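Local atomic coordinates of Mgp-operon protein 3 (Mycoplasma pneumoniae, PDB entry 6RJ1), a protein that probably acts with the P1 adhesin in attaching this human pathogen to sugars on the surface of its host cells. Residues F867-K872 against V882-G887; D769-S774 against D847-K852; S925-T930 against V942-Q947; T359-H364 against P873-K878; Y888-V893 against V918-A923. All coordinates share one frame; numbering follows the deposited sequence.

Contact 1: F867-K872 against V882-G887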
# COMPACT_ATOMS: atom_id res chain seq x y z
N PHE A 867 3.71 14.35 -13.17
CA PHE A 867 3.62 14.80 -11.78
C PHE A 867 3.16 16.24 -11.73
O PHE A 867 3.77 17.11 -12.36
CB PHE A 867 4.98 14.65 -11.11
CG PHE A 867 5.36 13.20 -10.90
CD1 PHE A 867 5.00 12.53 -9.73
CD2 PHE A 867 6.09 12.51 -11.86
CE1 PHE A 867 5.34 11.20 -9.54
CE2 PHE A 867 6.43 11.17 -11.67
CZ PHE A 867 6.04 10.52 -10.51
N ASP A 868 2.09 16.51 -10.98
CA ASP A 868 1.48 17.82 -10.85
C ASP A 868 1.70 18.34 -9.43
O ASP A 868 1.21 17.73 -8.49
CB ASP A 868 -0.02 17.70 -11.16
CG ASP A 868 -0.79 18.97 -11.47
OD1 ASP A 868 -0.41 20.04 -10.95
OD2 ASP A 868 -1.80 18.88 -12.22
N ASN A 869 2.40 19.49 -9.28
CA ASN A 869 2.66 20.14 -7.98
C ASN A 869 1.39 20.63 -7.26
O ASN A 869 1.41 20.77 -6.04
CB ASN A 869 3.67 21.27 -8.13
CG ASN A 869 5.10 20.81 -8.38
OD1 ASN A 869 5.44 19.63 -8.24
ND2 ASN A 869 5.97 21.73 -8.74
N GLY A 870 0.30 20.83 -8.01
CA GLY A 870 -1.00 21.24 -7.50
C GLY A 870 -1.69 20.16 -6.68
O GLY A 870 -2.65 20.44 -5.96
N GLU A 871 -1.20 18.92 -6.81
CA GLU A 871 -1.68 17.75 -6.09
C GLU A 871 -1.14 17.69 -4.64
O GLU A 871 -1.53 16.81 -3.89
CB GLU A 871 -1.37 16.46 -6.87
CG GLU A 871 -2.60 15.70 -7.35
CD GLU A 871 -3.41 16.35 -8.46
OE1 GLU A 871 -2.83 16.66 -9.53
OE2 GLU A 871 -4.63 16.52 -8.27
N LYS A 872 -0.26 18.64 -4.25
CA LYS A 872 0.31 18.76 -2.90
C LYS A 872 -0.74 19.32 -1.92
O LYS A 872 -1.61 20.08 -2.37
CB LYS A 872 1.50 19.73 -2.91
CG LYS A 872 2.81 19.14 -3.38
CD LYS A 872 3.95 20.13 -3.22
CE LYS A 872 5.25 19.62 -3.79
NZ LYS A 872 5.60 20.31 -5.05
N VAL A 882 2.06 25.58 1.94
CA VAL A 882 3.02 24.71 1.27
C VAL A 882 3.70 25.42 0.10
O VAL A 882 3.04 26.04 -0.75
CB VAL A 882 2.39 23.34 0.89
CG1 VAL A 882 3.29 22.53 -0.05
CG2 VAL A 882 2.10 22.54 2.15
N LYS A 883 5.05 25.36 0.09
CA LYS A 883 5.92 25.92 -0.93
C LYS A 883 5.85 25.07 -2.21
O LYS A 883 5.79 23.84 -2.14
CB LYS A 883 7.37 25.99 -0.39
CG LYS A 883 8.31 26.90 -1.19
CD LYS A 883 9.75 26.80 -0.68
CE LYS A 883 10.73 27.52 -1.59
NZ LYS A 883 12.14 27.32 -1.15
N ASN A 884 5.87 25.75 -3.36
CA ASN A 884 5.83 25.20 -4.72
C ASN A 884 4.68 24.21 -4.97
O ASN A 884 4.91 23.02 -5.19
CB ASN A 884 7.18 24.61 -5.16
CG ASN A 884 7.79 25.36 -6.33
OD1 ASN A 884 8.76 26.12 -6.18
ND2 ASN A 884 7.21 25.20 -7.52
N ARG A 885 3.45 24.74 -4.98
CA ARG A 885 2.23 23.99 -5.30
C ARG A 885 1.88 24.33 -6.76
O ARG A 885 0.78 24.07 -7.25
CB ARG A 885 1.08 24.39 -4.36
CG ARG A 885 1.20 23.84 -2.95
CD ARG A 885 -0.11 23.96 -2.21
NE ARG A 885 -1.06 22.92 -2.62
CZ ARG A 885 -2.12 23.13 -3.39
NH1 ARG A 885 -2.39 24.35 -3.84
NH2 ARG A 885 -2.91 22.12 -3.72
N LYS A 886 2.87 24.92 -7.45
CA LYS A 886 2.83 25.36 -8.83
C LYS A 886 3.89 24.61 -9.61
O LYS A 886 5.03 24.48 -9.15
CB LYS A 886 3.11 26.87 -8.89
CG LYS A 886 2.39 27.59 -10.01
CD LYS A 886 1.88 28.94 -9.53
CE LYS A 886 0.38 28.97 -9.39
NZ LYS A 886 -0.13 27.99 -8.38
N GLY A 887 3.51 24.14 -10.79
CA GLY A 887 4.44 23.43 -11.64
C GLY A 887 4.08 21.99 -11.92
O GLY A 887 3.02 21.51 -11.50

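Contact 2: D769-S774 against D847-K852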
# COMPACT_ATOMS: atom_id res chain seq x y z
N ASP A 769 11.54 13.41 -1.86
CA ASP A 769 10.53 12.79 -2.72
C ASP A 769 9.08 12.97 -2.23
O ASP A 769 8.17 12.23 -2.64
CB ASP A 769 10.88 11.31 -2.96
CG ASP A 769 10.88 10.42 -1.72
OD1 ASP A 769 11.02 10.95 -0.59
OD2 ASP A 769 10.78 9.19 -1.89
N GLY A 770 8.87 13.97 -1.38
CA GLY A 770 7.55 14.32 -0.86
C GLY A 770 7.17 13.74 0.48
O GLY A 770 6.00 13.85 0.87
N PHE A 771 8.12 13.12 1.20
CA PHE A 771 7.85 12.52 2.51
C PHE A 771 8.81 13.02 3.56
O PHE A 771 10.02 13.01 3.33
CB PHE A 771 7.93 10.99 2.43
CG PHE A 771 6.96 10.33 1.48
CD1 PHE A 771 5.64 10.10 1.86
CD2 PHE A 771 7.39 9.86 0.25
CE1 PHE A 771 4.76 9.43 1.00
CE2 PHE A 771 6.50 9.20 -0.62
CZ PHE A 771 5.20 8.98 -0.23
N ALA A 772 8.29 13.42 4.74
CA ALA A 772 9.10 13.87 5.88
C ALA A 772 9.85 12.70 6.52
O ALA A 772 10.84 12.92 7.22
CB ALA A 772 8.22 14.56 6.91
N ASN A 773 9.38 11.46 6.28
CA ASN A 773 10.00 10.23 6.78
C ASN A 773 10.92 9.62 5.71
O ASN A 773 10.71 9.84 4.52
CB ASN A 773 8.93 9.22 7.23
CG ASN A 773 8.43 8.32 6.14
OD1 ASN A 773 8.97 7.24 5.89
ND2 ASN A 773 7.38 8.74 5.44
N SER A 774 11.91 8.82 6.15
CA SER A 774 12.86 8.10 5.29
C SER A 774 12.86 6.63 5.71
O SER A 774 13.88 5.94 5.59
CB SER A 774 14.27 8.69 5.45
OG SER A 774 14.70 8.57 6.79
N ASP A 847 8.24 14.69 -6.23
CA ASP A 847 7.24 14.31 -5.22
C ASP A 847 6.40 13.17 -5.79
O ASP A 847 5.60 13.39 -6.69
CB ASP A 847 6.34 15.50 -4.88
CG ASP A 847 5.56 15.38 -3.59
OD1 ASP A 847 5.12 14.25 -3.26
OD2 ASP A 847 5.39 16.40 -2.90
N LEU A 848 6.60 11.95 -5.27
CA LEU A 848 5.89 10.77 -5.75
C LEU A 848 4.39 10.75 -5.40
O LEU A 848 3.64 9.99 -6.01
CB LEU A 848 6.58 9.47 -5.30
CG LEU A 848 7.99 9.21 -5.81
CD1 LEU A 848 8.58 7.96 -5.16
CD2 LEU A 848 8.03 9.11 -7.34
N THR A 849 3.95 11.60 -4.45
CA THR A 849 2.54 11.68 -4.04
C THR A 849 1.73 12.54 -5.01
O THR A 849 0.49 12.54 -4.94
CB THR A 849 2.41 12.22 -2.59
OG1 THR A 849 2.60 13.65 -2.56
CG2 THR A 849 3.33 11.54 -1.61
N THR A 850 2.41 13.31 -5.89
CA THR A 850 1.77 14.25 -6.82
C THR A 850 1.51 13.68 -8.22
O THR A 850 1.15 14.46 -9.12
CB THR A 850 2.57 15.55 -6.89
OG1 THR A 850 3.86 15.29 -7.41
CG2 THR A 850 2.65 16.26 -5.55
N LEU A 851 1.66 12.36 -8.42
CA LEU A 851 1.43 11.73 -9.71
C LEU A 851 0.02 11.98 -10.22
O LEU A 851 -0.95 11.64 -9.54
CB LEU A 851 1.76 10.22 -9.69
CG LEU A 851 1.49 9.46 -11.00
CD1 LEU A 851 2.63 9.62 -11.98
CD2 LEU A 851 1.26 8.02 -10.72
N LYS A 852 -0.09 12.60 -11.39
CA LYS A 852 -1.41 12.88 -11.94
C LYS A 852 -1.75 11.94 -13.10
O LYS A 852 -2.92 11.61 -13.26
CB LYS A 852 -1.58 14.38 -12.27
CG LYS A 852 -1.49 14.78 -13.74
CD LYS A 852 -2.75 15.50 -14.16
CE LYS A 852 -2.55 16.38 -15.37
NZ LYS A 852 -3.70 17.30 -15.56

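Contact 3: S925-T930 against V942-Q947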
# COMPACT_ATOMS: atom_id res chain seq x y z
N SER A 925 8.11 25.03 -12.63
CA SER A 925 7.81 25.32 -11.24
C SER A 925 6.95 26.59 -11.18
O SER A 925 6.64 27.07 -10.09
CB SER A 925 9.10 25.50 -10.45
OG SER A 925 9.91 26.52 -11.01
N GLN A 926 6.55 27.12 -12.34
CA GLN A 926 5.78 28.35 -12.37
C GLN A 926 4.37 28.20 -12.94
O GLN A 926 3.61 29.17 -12.92
CB GLN A 926 6.56 29.45 -13.13
CG GLN A 926 7.51 30.27 -12.26
CD GLN A 926 8.70 29.50 -11.73
OE1 GLN A 926 8.79 29.16 -10.54
NE2 GLN A 926 9.65 29.18 -12.61
N ASP A 927 3.98 27.01 -13.44
CA ASP A 927 2.66 26.94 -14.06
C ASP A 927 1.79 25.75 -13.67
O ASP A 927 2.30 24.73 -13.23
CB ASP A 927 2.81 26.98 -15.59
CG ASP A 927 3.10 28.35 -16.16
OD1 ASP A 927 2.47 29.34 -15.71
OD2 ASP A 927 3.92 28.44 -17.10
N ASP A 928 0.47 25.89 -13.86
CA ASP A 928 -0.50 24.83 -13.58
C ASP A 928 -0.79 24.06 -14.85
O ASP A 928 -1.21 24.63 -15.84
CB ASP A 928 -1.78 25.39 -12.95
CG ASP A 928 -1.54 25.93 -11.55
OD1 ASP A 928 -1.13 25.13 -10.67
OD2 ASP A 928 -1.76 27.14 -11.34
N LEU A 929 -0.52 22.76 -14.83
CA LEU A 929 -0.67 21.89 -15.98
C LEU A 929 -2.11 21.42 -16.27
O LEU A 929 -2.78 20.86 -15.39
CB LEU A 929 0.26 20.69 -15.81
CG LEU A 929 0.23 19.63 -16.89
CD1 LEU A 929 1.13 20.00 -18.05
CD2 LEU A 929 0.63 18.32 -16.32
N THR A 930 -2.57 21.62 -17.53
CA THR A 930 -3.88 21.16 -18.02
C THR A 930 -3.71 19.69 -18.49
O THR A 930 -4.61 18.86 -18.30
CB THR A 930 -4.38 22.07 -19.15
OG1 THR A 930 -4.44 23.40 -18.66
CG2 THR A 930 -5.73 21.66 -19.69
N VAL A 942 2.38 20.65 -24.32
CA VAL A 942 2.19 20.81 -22.87
C VAL A 942 1.27 22.02 -22.62
O VAL A 942 1.68 23.17 -22.80
CB VAL A 942 3.57 20.87 -22.15
CG1 VAL A 942 3.42 21.05 -20.65
CG2 VAL A 942 4.39 19.62 -22.46
N ILE A 943 0.00 21.73 -22.25
CA ILE A 943 -1.04 22.72 -21.98
C ILE A 943 -0.91 23.22 -20.53
O ILE A 943 -0.80 22.43 -19.60
CB ILE A 943 -2.49 22.26 -22.31
CG1 ILE A 943 -2.58 21.21 -23.47
CG2 ILE A 943 -3.40 23.45 -22.55
CD1 ILE A 943 -2.02 21.52 -24.88
N THR A 944 -0.97 24.55 -20.37
CA THR A 944 -0.76 25.23 -19.11
C THR A 944 -1.80 26.34 -18.84
O THR A 944 -2.31 26.97 -19.77
CB THR A 944 0.71 25.71 -19.11
OG1 THR A 944 1.50 24.79 -18.36
CG2 THR A 944 0.91 27.14 -18.61
N LYS A 945 -2.09 26.57 -17.55
CA LYS A 945 -2.99 27.58 -17.01
C LYS A 945 -2.19 28.51 -16.09
O LYS A 945 -1.20 28.10 -15.48
CB LYS A 945 -4.11 26.93 -16.19
CG LYS A 945 -5.15 26.17 -17.00
CD LYS A 945 -6.16 25.44 -16.09
CE LYS A 945 -5.69 24.10 -15.58
NZ LYS A 945 -6.77 23.38 -14.86
N ASP A 946 -2.66 29.76 -15.96
CA ASP A 946 -2.11 30.82 -15.11
C ASP A 946 -3.27 31.78 -14.86
O ASP A 946 -3.54 32.19 -13.73
CB ASP A 946 -0.94 31.52 -15.85
CG ASP A 946 -0.31 32.69 -15.13
OD1 ASP A 946 -0.84 33.82 -15.25
OD2 ASP A 946 0.74 32.49 -14.47
N GLN A 947 -3.98 32.09 -15.96
CA GLN A 947 -5.15 32.95 -16.16
C GLN A 947 -5.48 32.85 -17.68
O GLN A 947 -6.48 33.40 -18.14
CB GLN A 947 -4.88 34.41 -15.67
CG GLN A 947 -4.89 35.54 -16.72
CD GLN A 947 -3.59 35.72 -17.45
OE1 GLN A 947 -2.97 34.77 -17.94
NE2 GLN A 947 -3.15 36.96 -17.57

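Contact 4: T359-H364 against P873-K878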
# COMPACT_ATOMS: atom_id res chain seq x y z
N THR A 359 -2.56 17.61 10.49
CA THR A 359 -2.38 17.15 9.11
C THR A 359 -3.71 17.03 8.35
O THR A 359 -3.83 16.21 7.44
CB THR A 359 -1.55 15.86 9.09
OG1 THR A 359 -2.13 14.91 9.99
CG2 THR A 359 -0.08 16.10 9.44
N ALA A 360 -4.68 17.90 8.69
CA ALA A 360 -6.01 17.95 8.08
C ALA A 360 -5.99 18.03 6.55
O ALA A 360 -6.66 17.22 5.89
CB ALA A 360 -6.82 19.10 8.66
N GLN A 361 -5.21 18.98 5.99
CA GLN A 361 -5.10 19.21 4.55
C GLN A 361 -4.36 18.10 3.82
O GLN A 361 -4.62 17.86 2.64
CB GLN A 361 -4.51 20.59 4.23
CG GLN A 361 -5.27 21.75 4.86
CD GLN A 361 -4.74 22.16 6.23
OE1 GLN A 361 -4.10 21.38 6.95
NE2 GLN A 361 -4.99 23.40 6.61
N ALA A 362 -3.45 17.42 4.54
CA ALA A 362 -2.69 16.29 4.00
C ALA A 362 -3.63 15.10 3.84
O ALA A 362 -3.61 14.46 2.79
CB ALA A 362 -1.52 15.94 4.92
N LEU A 363 -4.49 14.86 4.86
CA LEU A 363 -5.48 13.78 4.86
C LEU A 363 -6.54 13.97 3.78
O LEU A 363 -6.79 13.03 3.03
CB LEU A 363 -6.15 13.63 6.24
CG LEU A 363 -5.26 13.19 7.40
CD1 LEU A 363 -5.86 13.61 8.73
CD2 LEU A 363 -4.98 11.68 7.36
N HIS A 364 -7.12 15.17 3.68
CA HIS A 364 -8.12 15.51 2.65
C HIS A 364 -7.59 15.15 1.24
O HIS A 364 -8.34 14.60 0.42
CB HIS A 364 -8.48 17.01 2.73
CG HIS A 364 -9.23 17.49 1.53
ND1 HIS A 364 -10.58 17.22 1.36
CD2 HIS A 364 -8.78 18.16 0.44
CE1 HIS A 364 -10.91 17.73 0.19
NE2 HIS A 364 -9.86 18.31 -0.41
N PRO A 873 -0.67 19.03 -0.59
CA PRO A 873 -1.65 19.64 0.34
C PRO A 873 -1.48 21.16 0.43
O PRO A 873 -0.40 21.65 0.11
CB PRO A 873 -1.32 18.99 1.69
CG PRO A 873 -0.47 17.79 1.35
CD PRO A 873 0.28 18.17 0.13
N THR A 874 -2.53 21.89 0.82
CA THR A 874 -2.47 23.37 0.91
C THR A 874 -1.61 23.87 2.07
O THR A 874 -0.93 24.89 1.92
CB THR A 874 -3.87 24.00 0.92
OG1 THR A 874 -4.62 23.49 2.04
CG2 THR A 874 -4.63 23.78 -0.38
N TYR A 875 -1.63 23.16 3.21
CA TYR A 875 -0.87 23.49 4.41
C TYR A 875 -0.14 22.27 4.96
O TYR A 875 -0.64 21.15 4.83
CB TYR A 875 -1.77 24.12 5.49
CG TYR A 875 -2.32 25.47 5.10
CD1 TYR A 875 -3.49 25.58 4.36
CD2 TYR A 875 -1.68 26.64 5.49
CE1 TYR A 875 -3.99 26.82 3.98
CE2 TYR A 875 -2.18 27.89 5.13
CZ TYR A 875 -3.34 27.98 4.37
OH TYR A 875 -3.83 29.22 4.01
N ASP A 876 1.05 22.49 5.56
CA ASP A 876 1.86 21.42 6.16
C ASP A 876 1.36 21.04 7.58
O ASP A 876 0.36 21.59 8.05
CB ASP A 876 3.35 21.80 6.14
CG ASP A 876 3.76 23.03 6.94
OD1 ASP A 876 3.02 23.41 7.87
OD2 ASP A 876 4.84 23.60 6.64
N GLY A 877 2.09 20.14 8.25
CA GLY A 877 1.80 19.68 9.60
C GLY A 877 1.84 20.79 10.64
O GLY A 877 1.11 20.73 11.64
N LYS A 878 2.68 21.81 10.40
CA LYS A 878 2.83 22.97 11.28
C LYS A 878 1.92 24.14 10.83
O LYS A 878 2.12 25.29 11.25
CB LYS A 878 4.31 23.37 11.43
CG LYS A 878 5.03 22.51 12.47
CD LYS A 878 6.54 22.67 12.42
CE LYS A 878 7.22 22.11 13.65
NZ LYS A 878 7.25 23.08 14.77
O HOH W 1 -1.61 19.19 6.48

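Contact 5: Y888-V893 against V918-A923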
# COMPACT_ATOMS: atom_id res chain seq x y z
N TYR A 888 4.97 21.32 -12.63
CA TYR A 888 4.84 19.93 -13.05
C TYR A 888 6.21 19.37 -13.41
O TYR A 888 7.15 20.12 -13.65
CB TYR A 888 3.88 19.83 -14.27
CG TYR A 888 4.26 20.72 -15.44
CD1 TYR A 888 3.78 22.02 -15.53
CD2 TYR A 888 5.11 20.27 -16.44
CE1 TYR A 888 4.13 22.85 -16.59
CE2 TYR A 888 5.48 21.09 -17.51
CZ TYR A 888 4.98 22.38 -17.59
OH TYR A 888 5.36 23.20 -18.64
N ALA A 889 6.31 18.04 -13.49
CA ALA A 889 7.52 17.32 -13.88
C ALA A 889 7.10 16.03 -14.57
O ALA A 889 6.03 15.49 -14.27
CB ALA A 889 8.38 17.02 -12.66
N VAL A 890 7.90 15.56 -15.54
CA VAL A 890 7.59 14.33 -16.28
C VAL A 890 8.79 13.37 -16.28
O VAL A 890 9.92 13.77 -16.62
CB VAL A 890 7.03 14.60 -17.71
CG1 VAL A 890 6.45 13.33 -18.33
CG2 VAL A 890 5.97 15.70 -17.70
N ILE A 891 8.54 12.10 -15.92
CA ILE A 891 9.54 11.03 -15.92
C ILE A 891 9.26 10.06 -17.08
O ILE A 891 8.11 9.71 -17.32
CB ILE A 891 9.64 10.33 -14.54
CG1 ILE A 891 10.45 11.20 -13.55
CG2 ILE A 891 10.23 8.90 -14.65
CD1 ILE A 891 10.40 10.77 -12.07
N THR A 892 10.30 9.65 -17.79
CA THR A 892 10.20 8.67 -18.87
C THR A 892 10.78 7.35 -18.37
O THR A 892 11.88 7.33 -17.81
CB THR A 892 10.90 9.18 -20.14
OG1 THR A 892 10.19 10.32 -20.61
CG2 THR A 892 10.95 8.14 -21.25
N VAL A 893 10.05 6.25 -18.59
CA VAL A 893 10.53 4.93 -18.22
C VAL A 893 10.77 4.11 -19.49
O VAL A 893 9.88 4.00 -20.33
CB VAL A 893 9.67 4.22 -17.15
CG1 VAL A 893 10.21 2.83 -16.84
CG2 VAL A 893 9.60 5.04 -15.86
N VAL A 918 13.95 8.34 -15.88
CA VAL A 918 14.66 9.61 -16.02
C VAL A 918 13.72 10.80 -16.20
O VAL A 918 12.70 10.68 -16.88
CB VAL A 918 15.75 9.61 -17.15
CG1 VAL A 918 17.04 8.96 -16.70
CG2 VAL A 918 15.23 8.98 -18.45
N GLN A 919 14.09 11.95 -15.61
CA GLN A 919 13.39 13.23 -15.77
C GLN A 919 13.70 13.62 -17.22
O GLN A 919 14.86 13.83 -17.57
CB GLN A 919 13.94 14.25 -14.77
CG GLN A 919 12.98 14.55 -13.64
CD GLN A 919 12.58 16.01 -13.60
OE1 GLN A 919 12.76 16.69 -12.58
NE2 GLN A 919 12.01 16.53 -14.70
N ASN A 920 12.67 13.59 -18.07
CA ASN A 920 12.80 13.74 -19.52
C ASN A 920 13.03 15.16 -20.08
O ASN A 920 13.31 15.28 -21.27
CB ASN A 920 11.59 13.12 -20.22
CG ASN A 920 10.23 13.67 -19.85
OD1 ASN A 920 10.05 14.86 -19.54
ND2 ASN A 920 9.23 12.82 -19.93
N GLY A 921 12.89 16.20 -19.27
CA GLY A 921 13.06 17.57 -19.76
C GLY A 921 11.80 18.41 -19.73
O GLY A 921 11.87 19.63 -19.87
N ILE A 922 10.62 17.76 -19.56
CA ILE A 922 9.35 18.46 -19.45
C ILE A 922 9.16 18.73 -17.97
O ILE A 922 8.81 17.83 -17.21
CB ILE A 922 8.14 17.73 -20.07
CG1 ILE A 922 8.38 17.33 -21.55
CG2 ILE A 922 6.88 18.60 -19.93
CD1 ILE A 922 7.30 16.41 -22.19
N ALA A 923 9.49 19.95 -17.54
CA ALA A 923 9.39 20.38 -16.16
C ALA A 923 9.20 21.88 -16.09
O ALA A 923 9.60 22.60 -17.01
CB ALA A 923 10.63 19.98 -15.38

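Contact 1: F867-K872 against V882-G887
Val882 starts the contact by resting its CG1 on the aliphatic part of Lys872, 4.0 Å from CD, with the two side chains crossing at a slant. At Asn884 the backbone carbonyl matters most. Lys872 NZ donates to Asn884 O at 2.8 Å, nearly along the C=O axis, because the lysine runs out extended and bends only at its last torsion (chi4 107°). The same ammonium makes a weak bond back to Asn869 OD1, while the amide of Asn884 turns to Ser925 O.

Arg885 comes next and answers in the other direction. Its chain is bent at chi3 (77°), which brings the guanidinium side-on to the carbonyl of Lys872: NE lies 2.9 Å and NH2 2.8 Å from Lys872 O, with that oxygen in the guanidinium plane. Two bonds to one atom hold the flat group against rotation. Nearer the backbone, Arg885 CA sits 3.4 Å from Asn869 O in a CA-H...O contact.

The carbonyl of Lys886 takes an almost straight bond from Asn869 ND2 (2.9 Å, 176° at the hydrogen). The acceptor lies in the amide plane, yet the donor stands above the plane of the carbonyl. Finally, Gly887 O accepts from Asn869 N at 3.1 Å.

Behind Asn869, Asp868 OD1 accepts from Gly870 N, making an Asx turn that leads strand 862-868 into a short 3-10 turn. This is the neck, at the surface, of the long loop joining two neighbouring antiparallel strands, 862-868 and 888-896, closed largely by side chains gripping backbone carbonyls.

Contact 2: D769-S774 against D847-K852
Leu848 N donates to Asp769 O at 3.1 Å, the single hydrogen bond between the two segments, and it reaches the oxygen from above the carbonyl plane. The same oxygen is approached by Asp847 CA at 3.4 Å in a CA-H...O contact. Beside this, the CA of Gly770 lies against the carboxylate of Asp847, 3.4 Å from OD1. The apolar part is one methyl on one ring: Thr849 CG2 meets Phe771 at CZ, 3.5 Å away, obliquely to the ring.

A second shell fixes these groups. Asp847 OD1 accepts from Thr849 N (3.1 Å) in an Asx turn, and also from Thr849 OG1 (2.7 Å), both from the same face of the carboxylate. With chi1 at 77°, the Thr849 hydroxyl is held there and its methyl is left to meet the phenylalanine. Asp847 O is likewise doubly held, by Thr850 N and Thr850 OG1.

Further out, Phe771 packs edge-to-face with Phe778. Asp847 spends its carboxylate bonds within its own turn and Asp769 OD2 forms a salt bridge with Arg806, so no charge pairing joins loop 769-774 to the turn that leads into strand 851-857; one backbone bond and van der Waals packing hold them.

Contact 3: S925-T930 against V942-Q947
Lys945 N donates to Asp928 O at 2.7 Å, and Asp928 N returns the bond to Lys945 O at 3.2 Å. This hydrogen-bonded antiparallel pair lies near the open end of the beta hairpin formed by strands 928-933 and 939-945. Thr930 N adds a bond to Ile943 O at 2.8 Å, and between the two sites Leu929 and Thr944 form a non-hydrogen-bonded pair. The short strand axes run at 128° to each other, well away from strict antiparallel.

Beyond the strand end, two acidic side chains approach. Asp927 OD1 is 3.8 Å from Asp946 OD2, with the carboxylates turned almost perpendicular. A long, weak ion pair from Asp927 OD2 to Lys952 may offset part of that repulsion. The CG of Asp927 also lies on the methyl of Thr944, 3.5 Å from CG2, the two side chains crossing at about a right angle.

Along the face of Leu929 and Thr944 the packing is apolar: Leu929 CD1 touches Val942 CG1 at 3.6 Å, and Tyr888 of strand 888-896 lies against all three residues. Across the sheet, Lys945 passes the hydroxyl of Thr930, its NZ making a long, weak ion pair with Asp10. The lysine chain bends at chi3 (-83°) and curls round this hydroxyl, leaving Thr930 OG1 3.3 Å from Lys945 CG and close to its CE as well.

Contact 4: T359-H364 against P873-K878
Gln361 is at the centre of the packing and meets Tyr875 and Thr874. With the glutamine chain bent at chi2 (92°), the side-chain amide folds back over the root of the tyrosine, and Gln361 NE2 lies 3.5 Å from Tyr875 CD1. The approach is oblique, with amide and ring planes 36° apart. The stem of the same glutamine crosses Thr874 at about a right angle, its CG 3.4 Å from Thr874 OG1.

Van der Waals contacts flank this group. The ring of Pro873 lies against the helix backbone: its CG is 3.8 Å from Ala362 CA, and its CB is 3.6 Å from Gln361 O. At the other end, the methyl of Thr359 touches bare backbone, CG2 standing 4.0 Å from Gly877 CA.

The polar link is made through water. One water donates to Tyr875 O at 2.7 Å and has weak bonds to Ala362 N and Gln361 OE1, so it joins the loop carbonyl to the first turn of the helix. The stronger bond of Gln361 OE1 comes from outside, from Gln879 NE2; Thr359 OG1 is likewise bonded to Val238 O. Gly877 is also tied by backbone to Asn358, just ahead of the helix.

Thr359 holds the N-cap position without a capping bond from its side chain. The whole is the buried docking of a short helix, 360-365, by its first turn onto the long loop between strands 862-868 and 888-896.

Contact 5: Y888-V893 against V918-A923
Thr892 and Val918 exchange two backbone bonds, Thr892 N to Val918 O at 2.8 Å and Val918 N to Thr892 O at 3.0 Å, a regular hydrogen-bonded pair of the antiparallel strands 888-896 and 914-920. Further along, Val890 O is satisfied by Asn920 N at 3.1 Å; Asn920 OD1 lies near the same carbonyl but, both being acceptors, makes no bond to it. Then the pattern slips by two residues: a beta bulge separates the pair Ile891-Gln919 from the pair Ala889-Ala923. Past it, Val890 N has just a weak bond to Ile922 O (3.0 Å, 124° at the hydrogen).

Asn920 steadies the corner with both ends of its amide. Its CG sits between the backbone N and the carbonyl carbon (chi1 59°), which lets OD1 accept from Ile922 N at 3.0 Å, in the carbonyl plane, as an Asx turn. The opposite end, ND2, donates to Thr892 OG1 at 2.8 Å with the hydroxyl in the amide plane. That hydroxyl is also bonded to Gly961 O, so it has two partners. Gly921, at the corner between strands 914-920 and 922-924, has a positive phi (114°), suited to the turn.

Apolar contacts fill in around the bonds. Val890 CG2 and Ile922 CG2 lie alongside at 3.8 Å, and the same isoleucine methyl meets Tyr888 CE2 at the ring edge.

Strand 888-896 is flanked by strand 862-868, bonded through Ala889, Ile891 and Val893. Tyr888 and Ile922 face strand 939-945 of the adjoining hairpin, and Asn920 is backbone-bonded to Phe963 of strand 962-965.

Contacts 1, 2 and 5 all reach one antiparallel sheet: contact 2 just ahead of strand 851-857, contact 1 at the end of its neighbour 862-868, and contact 5 along strand 888-896. Contact 4 grips another part of the loop whose neck contact 1 closes. Contacts 4 and 5 are buried, contacts 2 and 3 partly so, and contact 1 lies at the surface. Chemistry follows place: lysine and arginine reach carbonyls in contact 1, one backbone bond joins contact 2, strand bonding dominates contacts 3 and 5, interrupted in contact 5 by a bulge, and contact 4 depends on packing and a water. Tyr888 packs contact 5 onto contact 3, while Asn884 ties contact 1 to Ser925.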